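Local coordinates for protein fimbrial structural subunit (PDB 3QDH) that forms the shaft of Actinomyces type 2 fimbriae and, as an adhesin, mediates interactions with streptococci and host cells during oral biofilm development, at residues L50-T55 with K79-T84; A181-Y186 with L213-Q218. All coordinates share one frame; numbering follows the deposited sequence.

In the fold
Coming from the N terminus, strand 39-49 runs out into residues 50-55, whose turn sends the chain on to strand 57-64. After strand 74-79 a tight hairpin brings it back as strand 82-87, which pairs with strand 39-49; contact 1 closes this first loop of 23 residues, joining the connection between the two sheets of the CnaA-type domain to the tip of that hairpin. The chain then leaves strand 118-131 and enters the CnaB-type, SpaA-like domain, with strand 154-165 among its strands. There contact 2 closes a loop of 26 residues by pairing strand 182-188 with 213-214. The two contacts lie in series, neither nesting nor crossing, with centres about 31 Å apart and nearest atoms about 18 Å apart.

Contact 1: residues L50-T55 with K79-T84; sequences LDDRLT and KGQTVT
Two backbone carbonyls of 50-55 converge on the side-chain amide nitrogen of Gln81. NE2 donates to Leu50 O (3.0 Å) and to Leu54 O (3.0 Å), both acceptors lying in the plane of its amide. The approaches differ at the far end: Leu54 O is met in its own carbonyl plane, whereas Leu50 O is met from well above its plane. A bend at chi2 (-66°) turns NE2 in between the Leu50 and Leu54 carbonyl oxygens. Between the main chains, Leu50 N donates to Gln81 O (2.9 Å), so Gln81 is held at both ends.

Apolar contact is slighter. CD1 of Leu50 lies 3.7 Å from CG2 of Val83, the two side chains meeting at a slant, and Val57 of strand 57-64 touches both. On the exposed flank, Asp52 OD1 comes to 3.6 Å from Gln81 CG, its carboxylate turned 76° from the amide.

The segment 50-55 also braces itself. Asp51 to Leu54 is a type I turn, and Asp51 OD2 takes the N-H of Arg53 in an Asx turn, while the Arg53 guanidinium grips the same carboxylate side-on through NE and NH2. Facing it, Lys79 to Thr82 form the type II' hairpin turn with Gly80 at positive phi. Because both N-H bonds of NE2 are spent on carbonyls, the amide's rotation is fixed and a single uncharged side chain holds the 51-54 turn against the hairpin.

Contact 2: residues A181-Y186 with L213-Q218; sequences AQFQLY and LTTDAQ
Ala181 and Thr215 face each other just beyond the last bridged pair, Gln182 with Thr214. A chi1 of 59° tucks the threonine hydroxyl in between the two main-chain arms of its own residue, which sets OG1 3.0 Å from Ala181 N; that N-H reaches it at a rather bent 135°. The same OG1 is also hydrogen-bonded to Leu178 O. In return Thr215 N donates to Ala181 O at 3.0 Å, in the carbonyl plane. With OG1 placed there, the methyl CG2 of Thr215 sits 3.9 Å from Ala181 CB and meets the edge of the Phe183 ring near its plane, 4.1 Å from CE2.

Phe183 and Leu213 form an antiparallel hydrogen-bonded pair, its two bonds running from Phe183 N to Leu213 O (2.8 Å) and from Leu213 N to Phe183 O (2.9 Å). This joins the short strand 213-214 to strand 182-188, which pairs on its other side with strand 245-254, in a sheet of the CnaB-type, SpaA-like domain. Both side chains enter the interior beneath that sheet, and Ile221 of strand 220-230 touches each of them. Leu213 also packs on Leu185, CD1 to CD1 at 3.8 Å, the two leucines meeting by their methyls.

The opposite face carries Gln182 and Thr214, the non-hydrogen-bonded pair. Gln182 runs alongside the Thr214 hydroxyl, its CG close to OG1, and its NE2 makes a weak hydrogen bond to Thr214 OG1 (3.4 Å, 129° at the hydrogen).

Contact 1: residues L50-T55 with K79-T84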
loop_
_atom_site.group_PDB
_atom_site.type_symbol
_atom_site.label_atom_id
_atom_site.label_comp_id
_atom_site.label_asym_id
_atom_site.label_seq_id
_atom_site.Cartn_x
_atom_site.Cartn_y
_atom_site.Cartn_z
ATOM N N LEU A 50 -8.905 -4.856 5.631
ATOM C CA LEU A 50 -8.380 -3.903 4.666
ATOM C C LEU A 50 -9.494 -3.226 3.874
ATOM O O LEU A 50 -10.566 -3.797 3.658
ATOM C CB LEU A 50 -7.346 -4.552 3.748
ATOM C CG LEU A 50 -5.988 -4.732 4.447
ATOM C CD1 LEU A 50 -5.941 -6.059 5.204
ATOM C CD2 LEU A 50 -4.856 -4.650 3.463
ATOM N N ASP A 51 -9.214 -1.983 3.495
ATOM C CA ASP A 51 -10.070 -1.161 2.649
ATOM C C ASP A 51 -10.470 -1.895 1.373
ATOM O O ASP A 51 -9.632 -2.530 0.728
ATOM C CB ASP A 51 -9.301 0.116 2.294
ATOM C CG ASP A 51 -10.138 1.119 1.518
ATOM O OD1 ASP A 51 -10.511 2.141 2.109
ATOM O OD2 ASP A 51 -10.401 0.891 0.325
ATOM N N ASP A 52 -11.749 -1.765 1.008
ATOM C CA ASP A 52 -12.341 -2.439 -0.166
ATOM C C ASP A 52 -11.625 -2.216 -1.489
ATOM O O ASP A 52 -11.780 -3.012 -2.411
ATOM C CB ASP A 52 -13.810 -2.036 -0.341
ATOM C CG ASP A 52 -14.720 -2.637 0.709
ATOM O OD1 ASP A 52 -14.290 -3.546 1.447
ATOM O OD2 ASP A 52 -15.895 -2.213 0.776
ATOM N N ARG A 53 -10.858 -1.134 -1.596
ATOM C CA ARG A 53 -10.089 -0.862 -2.814
ATOM C C ARG A 53 -8.876 -1.775 -2.948
ATOM O O ARG A 53 -8.234 -1.818 -4.008
ATOM C CB ARG A 53 -9.657 0.601 -2.874
ATOM C CG ARG A 53 -10.785 1.556 -3.268
ATOM C CD ARG A 53 -10.455 2.974 -2.857
ATOM N NE ARG A 53 -10.606 3.168 -1.415
ATOM C CZ ARG A 53 -10.615 4.352 -0.821
ATOM N NH1 ARG A 53 -10.469 5.461 -1.547
ATOM N NH2 ARG A 53 -10.770 4.432 0.497
ATOM N N LEU A 54 -8.560 -2.494 -1.868
ATOM C CA LEU A 54 -7.443 -3.430 -1.870
ATOM C C LEU A 54 -7.931 -4.869 -2.047
ATOM O O LEU A 54 -8.847 -5.319 -1.361
ATOM C CB LEU A 54 -6.578 -3.259 -0.606
ATOM C CG LEU A 54 -5.994 -1.854 -0.375
ATOM C CD1 LEU A 54 -5.310 -1.715 1.006
ATOM C CD2 LEU A 54 -5.027 -1.464 -1.488
ATOM N N THR A 55 -7.323 -5.575 -2.992
ATOM C CA THR A 55 -7.748 -6.927 -3.311
ATOM C C THR A 55 -6.631 -7.936 -3.025
ATOM O O THR A 55 -5.461 -7.555 -2.847
ATOM C CB THR A 55 -8.238 -7.025 -4.781
ATOM O OG1 THR A 55 -9.152 -8.118 -4.909
ATOM C CG2 THR A 55 -7.074 -7.191 -5.750
ATOM N N LYS A 79 -10.422 -13.889 5.665
ATOM C CA LYS A 79 -11.870 -14.079 5.542
ATOM C C LYS A 79 -12.478 -12.760 5.054
ATOM O O LYS A 79 -12.510 -11.775 5.792
ATOM C CB LYS A 79 -12.484 -14.495 6.881
ATOM C CG LYS A 79 -12.074 -15.894 7.344
ATOM C CD LYS A 79 -12.679 -16.240 8.697
ATOM C CE LYS A 79 -12.248 -17.629 9.150
ATOM N NZ LYS A 79 -13.237 -18.198 10.108
ATOM N N GLY A 80 -12.938 -12.735 3.805
ATOM C CA GLY A 80 -13.423 -11.488 3.201
ATOM C C GLY A 80 -12.280 -10.494 3.064
ATOM O O GLY A 80 -11.258 -10.791 2.440
ATOM N N GLN A 81 -12.438 -9.319 3.667
ATOM C CA GLN A 81 -11.364 -8.322 3.685
ATOM C C GLN A 81 -10.504 -8.419 4.955
ATOM O O GLN A 81 -9.518 -7.686 5.103
ATOM C CB GLN A 81 -11.929 -6.900 3.534
ATOM C CG GLN A 81 -12.441 -6.568 2.121
ATOM C CD GLN A 81 -11.335 -6.533 1.089
ATOM O OE1 GLN A 81 -11.222 -7.442 0.272
ATOM N NE2 GLN A 81 -10.500 -5.494 1.128
ATOM N N THR A 82 -10.864 -9.333 5.853
ATOM C CA THR A 82 -10.213 -9.398 7.168
ATOM C C THR A 82 -9.058 -10.415 7.186
ATOM O O THR A 82 -9.265 -11.616 6.999
ATOM C CB THR A 82 -11.239 -9.682 8.292
ATOM O OG1 THR A 82 -12.314 -8.741 8.206
ATOM C CG2 THR A 82 -10.585 -9.576 9.673
ATOM N N VAL A 83 -7.844 -9.911 7.388
ATOM C CA VAL A 83 -6.654 -10.757 7.491
ATOM C C VAL A 83 -6.308 -10.967 8.965
ATOM O O VAL A 83 -6.374 -10.034 9.755
ATOM C CB VAL A 83 -5.461 -10.132 6.733
ATOM C CG1 VAL A 83 -4.252 -11.064 6.748
ATOM C CG2 VAL A 83 -5.871 -9.806 5.297
ATOM N N THR A 84 -5.968 -12.202 9.334
ATOM C CA THR A 84 -5.538 -12.499 10.692
ATOM C C THR A 84 -4.196 -13.235 10.691
ATOM O O THR A 84 -3.920 -14.051 9.796
ATOM C CB THR A 84 -6.579 -13.331 11.498
ATOM O OG1 THR A 84 -6.875 -14.550 10.812
ATOM C CG2 THR A 84 -7.878 -12.548 11.748
#

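Contact 2: residues A181-Y186 with L213-Q218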
loop_
_atom_site.group_PDB
_atom_site.type_symbol
_atom_site.label_atom_id
_atom_site.label_comp_id
_atom_site.label_asym_id
_atom_site.label_seq_id
_atom_site.Cartn_x
_atom_site.Cartn_y
_atom_site.Cartn_z
ATOM N N ALA A 181 -2.084 5.696 -30.167
ATOM C CA ALA A 181 -1.014 6.515 -29.619
ATOM C C ALA A 181 -0.477 5.837 -28.360
ATOM O O ALA A 181 -1.241 5.261 -27.585
ATOM C CB ALA A 181 -1.517 7.911 -29.304
ATOM N N GLN A 182 0.837 5.892 -28.172
ATOM C CA GLN A 182 1.461 5.216 -27.041
ATOM C C GLN A 182 2.207 6.166 -26.106
ATOM O O GLN A 182 2.919 7.067 -26.551
ATOM C CB GLN A 182 2.339 4.048 -27.507
ATOM C CG GLN A 182 1.529 2.845 -27.994
ATOM C CD GLN A 182 2.374 1.615 -28.286
ATOM O OE1 GLN A 182 3.601 1.675 -28.325
ATOM N NE2 GLN A 182 1.708 0.488 -28.499
ATOM N N PHE A 183 2.018 5.948 -24.804
ATOM C CA PHE A 183 2.584 6.794 -23.753
ATOM C C PHE A 183 3.228 5.947 -22.655
ATOM O O PHE A 183 2.930 4.760 -22.511
ATOM C CB PHE A 183 1.495 7.670 -23.112
ATOM C CG PHE A 183 0.935 8.739 -24.019
ATOM C CD1 PHE A 183 1.487 10.017 -24.038
ATOM C CD2 PHE A 183 -0.173 8.479 -24.827
ATOM C CE1 PHE A 183 0.957 11.016 -24.863
ATOM C CE2 PHE A 183 -0.711 9.471 -25.652
ATOM C CZ PHE A 183 -0.146 10.738 -25.672
ATOM N N GLN A 184 4.118 6.577 -21.889
ATOM C CA GLN A 184 4.730 5.974 -20.707
ATOM C C GLN A 184 4.768 7.013 -19.584
ATOM O O GLN A 184 4.984 8.200 -19.839
ATOM C CB GLN A 184 6.147 5.470 -21.018
ATOM C CG GLN A 184 6.202 4.295 -22.001
ATOM C CD GLN A 184 7.517 3.538 -21.959
ATOM O OE1 GLN A 184 8.597 4.130 -21.986
ATOM N NE2 GLN A 184 7.428 2.213 -21.910
ATOM N N LEU A 185 4.538 6.567 -18.349
ATOM C CA LEU A 185 4.514 7.462 -17.189
ATOM C C LEU A 185 5.776 7.352 -16.340
ATOM O O LEU A 185 6.261 6.250 -16.072
ATOM C CB LEU A 185 3.276 7.202 -16.324
ATOM C CG LEU A 185 1.975 7.892 -16.740
ATOM C CD1 LEU A 185 0.767 7.134 -16.210
ATOM C CD2 LEU A 185 1.949 9.356 -16.287
ATOM N N TYR A 186 6.288 8.504 -15.915
ATOM C CA TYR A 186 7.498 8.567 -15.100
ATOM C C TYR A 186 7.279 9.348 -13.807
ATOM O O TYR A 186 6.437 10.249 -13.741
ATOM C CB TYR A 186 8.650 9.211 -15.887
ATOM C CG TYR A 186 9.220 8.366 -17.012
ATOM C CD1 TYR A 186 8.684 8.428 -18.302
ATOM C CD2 TYR A 186 10.314 7.523 -16.792
ATOM C CE1 TYR A 186 9.214 7.665 -19.343
ATOM C CE2 TYR A 186 10.851 6.751 -17.828
ATOM C CZ TYR A 186 10.298 6.827 -19.099
ATOM O OH TYR A 186 10.823 6.065 -20.124
ATOM N N LEU A 213 1.175 2.513 -22.368
ATOM C CA LEU A 213 -0.243 2.835 -22.415
ATOM C C LEU A 213 -0.649 3.191 -23.837
ATOM O O LEU A 213 0.040 3.960 -24.510
ATOM C CB LEU A 213 -0.559 3.990 -21.460
ATOM C CG LEU A 213 -0.081 3.828 -20.009
ATOM C CD1 LEU A 213 -0.225 5.130 -19.240
ATOM C CD2 LEU A 213 -0.809 2.688 -19.301
ATOM N N THR A 214 -1.767 2.624 -24.279
ATOM C CA THR A 214 -2.261 2.814 -25.643
ATOM C C THR A 214 -3.675 3.376 -25.627
ATOM O O THR A 214 -4.562 2.826 -24.964
ATOM C CB THR A 214 -2.239 1.484 -26.434
ATOM O OG1 THR A 214 -0.929 0.909 -26.358
ATOM C CG2 THR A 214 -2.612 1.706 -27.911
ATOM N N THR A 215 -3.866 4.477 -26.351
ATOM C CA THR A 215 -5.174 5.116 -26.495
ATOM C C THR A 215 -6.144 4.212 -27.252
ATOM O O THR A 215 -5.771 3.566 -28.240
ATOM C CB THR A 215 -5.077 6.473 -27.233
ATOM O OG1 THR A 215 -4.512 6.276 -28.537
ATOM C CG2 THR A 215 -4.216 7.463 -26.456
ATOM N N ASP A 216 -7.386 4.173 -26.777
ATOM C CA ASP A 216 -8.418 3.335 -27.380
ATOM C C ASP A 216 -9.090 4.047 -28.560
ATOM O O ASP A 216 -8.618 5.096 -29.008
ATOM C CB ASP A 216 -9.444 2.878 -26.327
ATOM C CG ASP A 216 -10.057 4.035 -25.536
ATOM O OD1 ASP A 216 -10.024 5.196 -25.999
ATOM O OD2 ASP A 216 -10.590 3.771 -24.438
ATOM N N ALA A 217 -10.189 3.476 -29.050
ATOM C CA ALA A 217 -10.919 4.026 -30.202
ATOM C C ALA A 217 -11.353 5.482 -30.005
ATOM O O ALA A 217 -11.469 6.236 -30.978
ATOM C CB ALA A 217 -12.121 3.144 -30.541
ATOM N N GLN A 218 -11.569 5.872 -28.747
ATOM C CA GLN A 218 -11.979 7.238 -28.402
ATOM C C GLN A 218 -10.782 8.130 -28.078
ATOM O O GLN A 218 -10.943 9.283 -27.671
ATOM C CB GLN A 218 -12.974 7.231 -27.232
ATOM C CG GLN A 218 -14.124 6.222 -27.369
ATOM C CD GLN A 218 -14.914 6.387 -28.662
ATOM O OE1 GLN A 218 -15.224 5.405 -29.341
ATOM N NE2 GLN A 218 -15.242 7.632 -29.008
#